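Local coordinates for protein argonaute (Methanocaldococcus jannaschii, PDB 5G5S) that cuts single-stranded DNA targets under the direction of short DNA guides and may thereby help defend its host against invading genetic elements, at residues K308-P313 with I658-Y663; T312-K317 with Y327-L332; Y344-V349 with I488-L493. All coordinates share one frame; numbering follows the deposited sequence. Where two conformers were deposited one is given.

Interaction 1 of 3, residues K308-P313 with I658-Y663; sequences KFNNTP and IMQLLY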
# COMPACT_ATOMS: atom_id res chain seq x y z
N LYS A 308 1.07 1.51 24.26
CA LYS A 308 -0.06 2.23 23.68
C LYS A 308 0.48 3.57 23.20
O LYS A 308 1.22 4.22 23.94
CB LYS A 308 -1.22 2.39 24.68
CG LYS A 308 -2.54 2.72 23.98
CD LYS A 308 -3.76 2.31 24.79
CE LYS A 308 -4.52 1.15 24.18
NZ LYS A 308 -5.30 1.56 22.99
N PHE A 309 0.18 3.96 21.96
CA PHE A 309 0.69 5.21 21.42
C PHE A 309 -0.03 6.42 22.00
O PHE A 309 -1.21 6.34 22.35
CB PHE A 309 0.61 5.23 19.88
CG PHE A 309 1.26 4.07 19.17
CD1 PHE A 309 2.59 3.75 19.40
CD2 PHE A 309 0.56 3.35 18.21
CE1 PHE A 309 3.19 2.68 18.73
CE2 PHE A 309 1.16 2.30 17.52
CZ PHE A 309 2.48 1.97 17.79
N ASN A 310 0.67 7.55 22.10
CA ASN A 310 0.05 8.78 22.59
C ASN A 310 -0.78 9.39 21.48
O ASN A 310 -0.41 9.27 20.30
CB ASN A 310 1.12 9.78 23.04
CG ASN A 310 1.98 9.27 24.16
OD1 ASN A 310 1.51 8.63 25.11
ND2 ASN A 310 3.27 9.55 24.06
N ASN A 311 -1.90 10.01 21.84
CA ASN A 311 -2.78 10.66 20.88
C ASN A 311 -2.19 12.04 20.62
O ASN A 311 -2.57 13.03 21.26
CB ASN A 311 -4.21 10.72 21.42
CG ASN A 311 -5.22 11.24 20.43
OD1 ASN A 311 -5.18 10.94 19.23
ND2 ASN A 311 -6.18 12.01 20.93
N THR A 312 -1.18 12.09 19.75
CA THR A 312 -0.42 13.30 19.43
C THR A 312 -1.31 14.43 18.93
O THR A 312 -2.17 14.20 18.09
CB THR A 312 0.80 12.94 18.56
OG1 THR A 312 1.62 12.03 19.31
CG2 THR A 312 1.63 14.15 18.14
N PRO A 313 -1.21 15.64 19.53
CA PRO A 313 -2.07 16.72 19.06
C PRO A 313 -1.59 17.29 17.73
O PRO A 313 -0.44 17.05 17.31
CB PRO A 313 -2.03 17.76 20.19
CG PRO A 313 -0.96 17.31 21.13
CD PRO A 313 -0.28 16.11 20.57
N ILE A 658 10.43 5.54 17.27
CA ILE A 658 10.04 5.41 15.85
C ILE A 658 8.61 5.03 15.66
O ILE A 658 7.97 5.57 14.76
CB ILE A 658 10.92 4.53 14.93
CG1 ILE A 658 11.51 3.31 15.62
CG2 ILE A 658 11.84 5.32 14.02
CD1 ILE A 658 10.75 2.09 15.39
N MET A 659 8.08 4.11 16.49
CA MET A 659 6.69 3.66 16.41
C MET A 659 5.75 4.80 16.69
O MET A 659 4.77 4.93 15.97
CB MET A 659 6.43 2.42 17.28
CG MET A 659 7.14 1.16 16.74
SD MET A 659 6.69 -0.38 17.58
CE MET A 659 5.54 -1.01 16.53
N GLN A 660 6.10 5.70 17.64
CA GLN A 660 5.31 6.89 17.92
C GLN A 660 5.35 7.82 16.72
O GLN A 660 4.31 8.31 16.32
CB GLN A 660 5.76 7.60 19.20
CG GLN A 660 4.92 8.85 19.58
CD GLN A 660 3.50 8.52 19.96
OE1 GLN A 660 3.23 7.80 20.92
NE2 GLN A 660 2.54 9.05 19.20
N LEU A 661 6.53 8.01 16.11
CA LEU A 661 6.69 8.84 14.91
C LEU A 661 5.86 8.29 13.75
O LEU A 661 5.19 9.05 13.05
CB LEU A 661 8.17 8.97 14.49
CG LEU A 661 8.45 9.64 13.11
CD1 LEU A 661 7.94 11.06 13.06
CD2 LEU A 661 9.90 9.62 12.78
N LEU A 662 5.92 6.97 13.53
CA LEU A 662 5.18 6.30 12.46
C LEU A 662 3.70 6.41 12.67
O LEU A 662 2.97 6.70 11.71
CB LEU A 662 5.65 4.84 12.29
CG LEU A 662 7.13 4.67 11.87
CD1 LEU A 662 7.52 3.21 11.81
CD2 LEU A 662 7.45 5.39 10.57
N TYR A 663 3.24 6.25 13.95
CA TYR A 663 1.85 6.44 14.35
C TYR A 663 1.40 7.87 14.08
O TYR A 663 0.29 8.06 13.59
CB TYR A 663 1.62 6.11 15.84
CG TYR A 663 0.18 6.35 16.26
CD1 TYR A 663 -0.84 5.52 15.79
CD2 TYR A 663 -0.17 7.46 17.02
CE1 TYR A 663 -2.18 5.76 16.13
CE2 TYR A 663 -1.50 7.70 17.38
CZ TYR A 663 -2.50 6.85 16.93
OH TYR A 663 -3.81 7.08 17.27

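Interaction 2 of 3, residues T312-K317 with Y327-L332; sequences TPLLVK and YSTNTL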
# COMPACT_ATOMS: atom_id res chain seq x y z
N THR A 312 -1.18 12.09 19.75
CA THR A 312 -0.42 13.30 19.43
C THR A 312 -1.31 14.43 18.93
O THR A 312 -2.17 14.20 18.09
CB THR A 312 0.80 12.94 18.56
OG1 THR A 312 1.62 12.03 19.31
CG2 THR A 312 1.63 14.15 18.14
N PRO A 313 -1.21 15.64 19.53
CA PRO A 313 -2.07 16.72 19.06
C PRO A 313 -1.59 17.29 17.73
O PRO A 313 -0.44 17.05 17.31
CB PRO A 313 -2.03 17.76 20.19
CG PRO A 313 -0.96 17.31 21.13
CD PRO A 313 -0.28 16.11 20.57
N LEU A 314 -2.49 17.99 17.05
CA LEU A 314 -2.25 18.64 15.78
C LEU A 314 -2.34 20.13 16.01
O LEU A 314 -3.01 20.58 16.95
CB LEU A 314 -3.29 18.18 14.73
CG LEU A 314 -3.36 16.67 14.44
CD1 LEU A 314 -4.71 16.28 13.87
CD2 LEU A 314 -2.24 16.22 13.53
N LEU A 315 -1.65 20.90 15.18
CA LEU A 315 -1.68 22.35 15.25
C LEU A 315 -2.36 22.91 14.01
O LEU A 315 -2.15 22.43 12.90
CB LEU A 315 -0.27 22.94 15.40
CG LEU A 315 0.42 22.71 16.74
CD1 LEU A 315 1.88 23.10 16.64
CD2 LEU A 315 -0.25 23.51 17.87
N VAL A 316 -3.19 23.93 14.21
CA VAL A 316 -3.95 24.67 13.21
C VAL A 316 -3.90 26.13 13.62
O VAL A 316 -3.52 26.42 14.76
CB VAL A 316 -5.43 24.19 13.12
CG1 VAL A 316 -5.54 22.94 12.27
CG2 VAL A 316 -6.04 23.96 14.50
N LYS A 317 -4.30 27.05 12.74
CA LYS A 317 -4.35 28.46 13.14
C LYS A 317 -5.75 28.80 13.64
O LYS A 317 -6.71 28.11 13.29
CB LYS A 317 -3.92 29.40 12.00
CG LYS A 317 -2.54 29.11 11.38
CD LYS A 317 -1.37 29.40 12.33
CE LYS A 317 -0.05 29.51 11.60
NZ LYS A 317 0.03 30.74 10.78
N TYR A 327 -6.84 17.70 18.80
CA TYR A 327 -6.48 16.29 18.97
C TYR A 327 -7.03 15.40 17.87
O TYR A 327 -6.56 14.28 17.69
CB TYR A 327 -6.86 15.78 20.37
CG TYR A 327 -5.93 16.29 21.45
CD1 TYR A 327 -6.16 17.51 22.08
CD2 TYR A 327 -4.78 15.58 21.80
CE1 TYR A 327 -5.29 18.01 23.04
CE2 TYR A 327 -3.91 16.06 22.78
CZ TYR A 327 -4.16 17.28 23.39
OH TYR A 327 -3.31 17.77 24.35
N SER A 328 -8.03 15.90 17.13
CA SER A 328 -8.66 15.18 16.03
C SER A 328 -9.13 16.17 14.95
O SER A 328 -9.38 17.33 15.26
CB SER A 328 -9.82 14.35 16.55
OG SER A 328 -10.38 13.53 15.53
N THR A 329 -9.24 15.72 13.70
CA THR A 329 -9.71 16.57 12.59
C THR A 329 -11.26 16.55 12.50
O THR A 329 -11.84 17.27 11.68
CB THR A 329 -9.04 16.20 11.26
OG1 THR A 329 -9.35 14.85 10.94
CG2 THR A 329 -7.53 16.44 11.26
N ASN A 330 -11.91 15.76 13.39
CA ASN A 330 -13.37 15.60 13.46
C ASN A 330 -14.13 16.90 13.79
O ASN A 330 -15.36 16.94 13.67
CB ASN A 330 -13.76 14.45 14.42
CG ASN A 330 -13.42 14.65 15.89
OD1 ASN A 330 -12.81 15.64 16.32
ND2 ASN A 330 -13.84 13.70 16.70
N THR A 331 -13.38 17.95 14.19
CA THR A 331 -13.89 19.28 14.54
C THR A 331 -13.23 20.40 13.71
O THR A 331 -13.36 21.57 14.09
CB THR A 331 -13.77 19.55 16.05
OG1 THR A 331 -12.39 19.50 16.42
CG2 THR A 331 -14.61 18.60 16.91
N LEU A 332 -12.54 20.07 12.60
CA LEU A 332 -11.87 21.07 11.77
C LEU A 332 -12.84 22.05 11.09
O LEU A 332 -12.55 23.25 11.01
CB LEU A 332 -10.96 20.39 10.74
CG LEU A 332 -9.79 21.21 10.18
CD1 LEU A 332 -8.79 21.54 11.25
CD2 LEU A 332 -9.08 20.44 9.10

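Interaction 3 of 3, residues Y344-V349 with I488-L493; sequences YLPYDV and IKYFIL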
# COMPACT_ATOMS: atom_id res chain seq x y z
N TYR A 344 -11.17 27.38 12.74
CA TYR A 344 -9.79 26.96 12.51
C TYR A 344 -9.33 27.33 11.10
O TYR A 344 -10.04 27.05 10.12
CB TYR A 344 -9.63 25.46 12.74
CG TYR A 344 -9.97 25.01 14.14
CD1 TYR A 344 -9.25 25.47 15.24
CD2 TYR A 344 -10.99 24.10 14.37
CE1 TYR A 344 -9.55 25.04 16.53
CE2 TYR A 344 -11.29 23.65 15.66
CZ TYR A 344 -10.56 24.13 16.74
OH TYR A 344 -10.85 23.69 18.01
N LEU A 345 -8.14 27.96 11.01
CA LEU A 345 -7.55 28.42 9.74
C LEU A 345 -6.29 27.63 9.33
O LEU A 345 -5.59 27.10 10.21
CB LEU A 345 -7.32 29.94 9.77
CG LEU A 345 -8.57 30.84 9.96
CD1 LEU A 345 -8.18 32.26 10.19
CD2 LEU A 345 -9.51 30.76 8.75
N PRO A 346 -6.00 27.50 8.01
CA PRO A 346 -4.84 26.70 7.59
C PRO A 346 -3.48 27.34 7.83
O PRO A 346 -3.37 28.56 7.84
CB PRO A 346 -5.09 26.50 6.10
CG PRO A 346 -5.84 27.70 5.68
CD PRO A 346 -6.74 28.01 6.84
N TYR A 347 -2.46 26.50 8.01
CA TYR A 347 -1.06 26.91 8.21
C TYR A 347 -0.48 27.53 6.95
O TYR A 347 0.28 28.50 7.07
CB TYR A 347 -0.19 25.72 8.65
CG TYR A 347 0.17 25.76 10.12
CD1 TYR A 347 -0.74 25.36 11.09
CD2 TYR A 347 1.42 26.22 10.53
CE1 TYR A 347 -0.42 25.43 12.45
CE2 TYR A 347 1.76 26.27 11.88
CZ TYR A 347 0.83 25.88 12.84
OH TYR A 347 1.16 25.91 14.17
N ASP A 348 -0.80 26.97 5.77
CA ASP A 348 -0.31 27.47 4.48
C ASP A 348 -1.21 27.04 3.32
O ASP A 348 -1.66 25.90 3.27
CB ASP A 348 1.15 27.03 4.22
CG ASP A 348 1.84 27.75 3.06
OD1 ASP A 348 1.71 29.00 2.97
OD2 ASP A 348 2.55 27.07 2.28
N VAL A 349 -1.44 27.96 2.38
CA VAL A 349 -2.22 27.76 1.15
C VAL A 349 -1.24 28.03 -0.02
O VAL A 349 -0.56 29.07 0.02
CB VAL A 349 -3.47 28.70 1.10
CG1 VAL A 349 -4.23 28.55 -0.22
CG2 VAL A 349 -4.40 28.44 2.28
N ILE A 488 -3.60 22.28 0.27
CA ILE A 488 -3.69 23.19 1.41
C ILE A 488 -3.15 22.50 2.66
O ILE A 488 -3.63 21.43 3.04
CB ILE A 488 -5.13 23.79 1.58
CG1 ILE A 488 -5.48 24.69 0.37
CG2 ILE A 488 -5.26 24.58 2.90
CD1 ILE A 488 -6.97 24.99 0.14
N LYS A 489 -2.13 23.10 3.29
CA LYS A 489 -1.48 22.60 4.50
C LYS A 489 -2.32 23.10 5.67
O LYS A 489 -1.98 24.10 6.28
CB LYS A 489 -0.03 23.13 4.60
CG LYS A 489 0.97 22.37 3.77
CD LYS A 489 1.03 22.83 2.34
CE LYS A 489 1.37 21.68 1.43
NZ LYS A 489 1.36 22.13 0.03
N TYR A 490 -3.44 22.42 5.93
CA TYR A 490 -4.35 22.86 6.98
C TYR A 490 -3.81 22.68 8.40
O TYR A 490 -3.71 23.65 9.16
CB TYR A 490 -5.75 22.23 6.81
CG TYR A 490 -6.85 23.23 7.06
CD1 TYR A 490 -7.13 23.69 8.34
CD2 TYR A 490 -7.60 23.74 6.01
CE1 TYR A 490 -8.13 24.63 8.57
CE2 TYR A 490 -8.62 24.66 6.23
CZ TYR A 490 -8.88 25.11 7.51
OH TYR A 490 -9.86 26.04 7.73
N PHE A 491 -3.42 21.45 8.74
CA PHE A 491 -2.91 21.12 10.07
C PHE A 491 -1.49 20.57 10.00
O PHE A 491 -1.10 19.99 8.98
CB PHE A 491 -3.86 20.13 10.78
CG PHE A 491 -4.17 18.87 10.01
CD1 PHE A 491 -5.23 18.83 9.11
CD2 PHE A 491 -3.41 17.71 10.20
CE1 PHE A 491 -5.49 17.67 8.37
CE2 PHE A 491 -3.69 16.55 9.47
CZ PHE A 491 -4.72 16.54 8.55
N ILE A 492 -0.71 20.79 11.06
CA ILE A 492 0.67 20.29 11.17
C ILE A 492 0.80 19.46 12.47
O ILE A 492 -0.16 19.36 13.23
CB ILE A 492 1.75 21.41 11.03
CG1 ILE A 492 1.69 22.44 12.17
CG2 ILE A 492 1.69 22.09 9.65
CD1 ILE A 492 2.98 22.70 12.84
N LEU A 493 1.98 18.86 12.69
CA LEU A 493 2.26 18.08 13.90
C LEU A 493 2.70 19.00 15.02
O LEU A 493 3.47 19.93 14.78
CB LEU A 493 3.34 17.04 13.64
CG LEU A 493 2.93 15.81 12.83
CD1 LEU A 493 4.15 15.04 12.36
CD2 LEU A 493 2.02 14.89 13.64

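Interaction 1 of 3, residues K308-P313 with I658-Y663
Gln-660 OE1 accepts a hydrogen bond from Asn-310 N at 2.8 Å, nearly straight (163° at the hydrogen) and arriving on a lone pair in the carbonyl plane. NE2 of the same amide gives a longer bond to Asn-310 O, 3.2 Å away, with the donor tilted from the carbonyl plane. Asn-310 lies in the loop that follows strand 302-308. NE2 also bonds to Asp-664 OD1, one turn along the helix, and that carboxylate oxygen takes up Thr-312 OG1 as well. CG of Gln-660 stands anti to the backbone N (chi1 -178°), and a bend at chi2 then swings the amide across to the loop.

Alongside this polar clasp, Phe-309 lies against Tyr-663. Their planes are 24° apart but slid so far that the rings barely overlap; instead each CB sits over the other ring, Phe-309 CB 4.0 Å from the Tyr-663 centroid and Tyr-663 CB 4.1 Å from the Phe-309 centroid. Phe-309 CE1 reaches on to Met-659 CB at 3.6 Å, while Phe-624 of strand 621-625 packs against all three residues. Because one amide engages both the N-H and the C=O of Asn-310, its rotation is fixed; these bonds use main chain and do not depend on the chemistry of the Asn-310 side chain, while Phe-309 and Thr-312 add side-chain ties to the same PIWI helix.

Interaction 2 of 3, residues T312-K317 with Y327-L332
Pro-313 lies over one face of the Tyr-327 ring in a CH-pi contact: its CB is 3.9 Å from the ring centroid, 21° off the normal and shifted toward the rim. The two side chains run side by side in the same direction, and Pro-313 CG meets Tyr-327 CE2 at 3.6 Å, so the proline spreads along one margin of the ring.

The remaining contacts are between methyl groups. Leu-314 CD1 touches Thr-329 CG2 at 3.8 Å, and farther along the strand Val-316 CG1 meets Leu-332 CD1 at 3.7 Å. With CG of Leu-332 anti to its backbone N (chi1 -156°), the leucine's end is carried in toward the valine. Ile-480 of helix 473-485 packs on Thr-329 and Leu-332, extending this apolar layer.

Polar groups turn to other partners. Thr-329 OG1 bonds to Arg-678 and its carbonyl to Asn-476, while Leu-332 N returns to Thr-329 O at 3.0 Å, closing a tight turn.

Strands 314-317 and 323-326 pair antiparallel as a beta hairpin, and the chain leaving the second strand folds back over the first. The arrangement probably belongs to the L2 linker of Argonaute proteins, which leads into the Mid domain, whose guide-contacting Gln-481 lies about 10 Å from Thr-329, side chain to side chain.

Interaction 3 of 3, residues Y344-V349 with I488-L493
Two aromatic rings, each with an aliphatic group from the other segment over one face in a CH-pi contact, make the apolar centre. Ile-492 CG1 stands over the middle of the Tyr-347 ring, 3.6 Å from its centroid, the two side chains crossing at about a right angle. That branch is placed between the backbone N and the carbonyl carbon of Ile-492 (chi1 65°), which aims it squarely at the ring. Beside it Pro-346 CB lies over a face of Tyr-490, 3.8 Å from the centroid, while the proline's CD rests near CZ. Ile-488 CG2 closes on Pro-346 CB at 3.7 Å, and Val-349 runs alongside the same isoleucine. Phe-333 meets the Tyr-490 ring edge-to-face, and Lys-317 adds a cation-pi contact to Tyr-347.

The backbones beneath these groups form a classic beta bulge: Tyr-347 and Asp-348 both face Lys-489, within a single antiparallel, hydrogen-bonded bridge. Lys-489 N donates to Asp-348 O at 2.8 Å, and Asp-348 N returns a bond to Lys-489 O. The extra residue, Tyr-347, points its N-H between Lys-489 O and Tyr-490 O, with only weak bonds to either. Lys-489 is also the centre of an inverse gamma turn, which bends its segment here. The two segments straddle the two ends of the Mid region, where the chain enters it and where it leaves toward PIWI.

Farther out, the Tyr-490 hydroxyl donates to Tyr-344 O, OH to O 2.6 Å; the acceptor lies in the plane of the ring, at its edge. At the other end of the contact, Asp-348 OD1 forms a salt bridge with Arg-354, whereas Lys-489 NZ folds back to the carbonyl of Gly-487.

Overall arrangement
From residue 308 to 349 the three contacts follow the chain between the strand 302-308 and the Mid domain. Interactions 1 and 2 share Thr-312 and Pro-313, so the chain that lies against helix 656-666 runs straight on into the hairpin. Interactions 2 and 3 meet in one small antiparallel sheet, where strand 314-317 lies between 323-326 and 492-493; Leu-315 O and Ile-492 N are 2.9 Å apart, a probable hydrogen bond. Interactions 1 and 2 are largely buried, interaction 3 only partly. Their chemistry differs too: a side-chain amide on the backbone beside two aromatic rings in the first, apolar contacts alone across the second, and main-chain pairing beside rings with CH-pi contacts in the third.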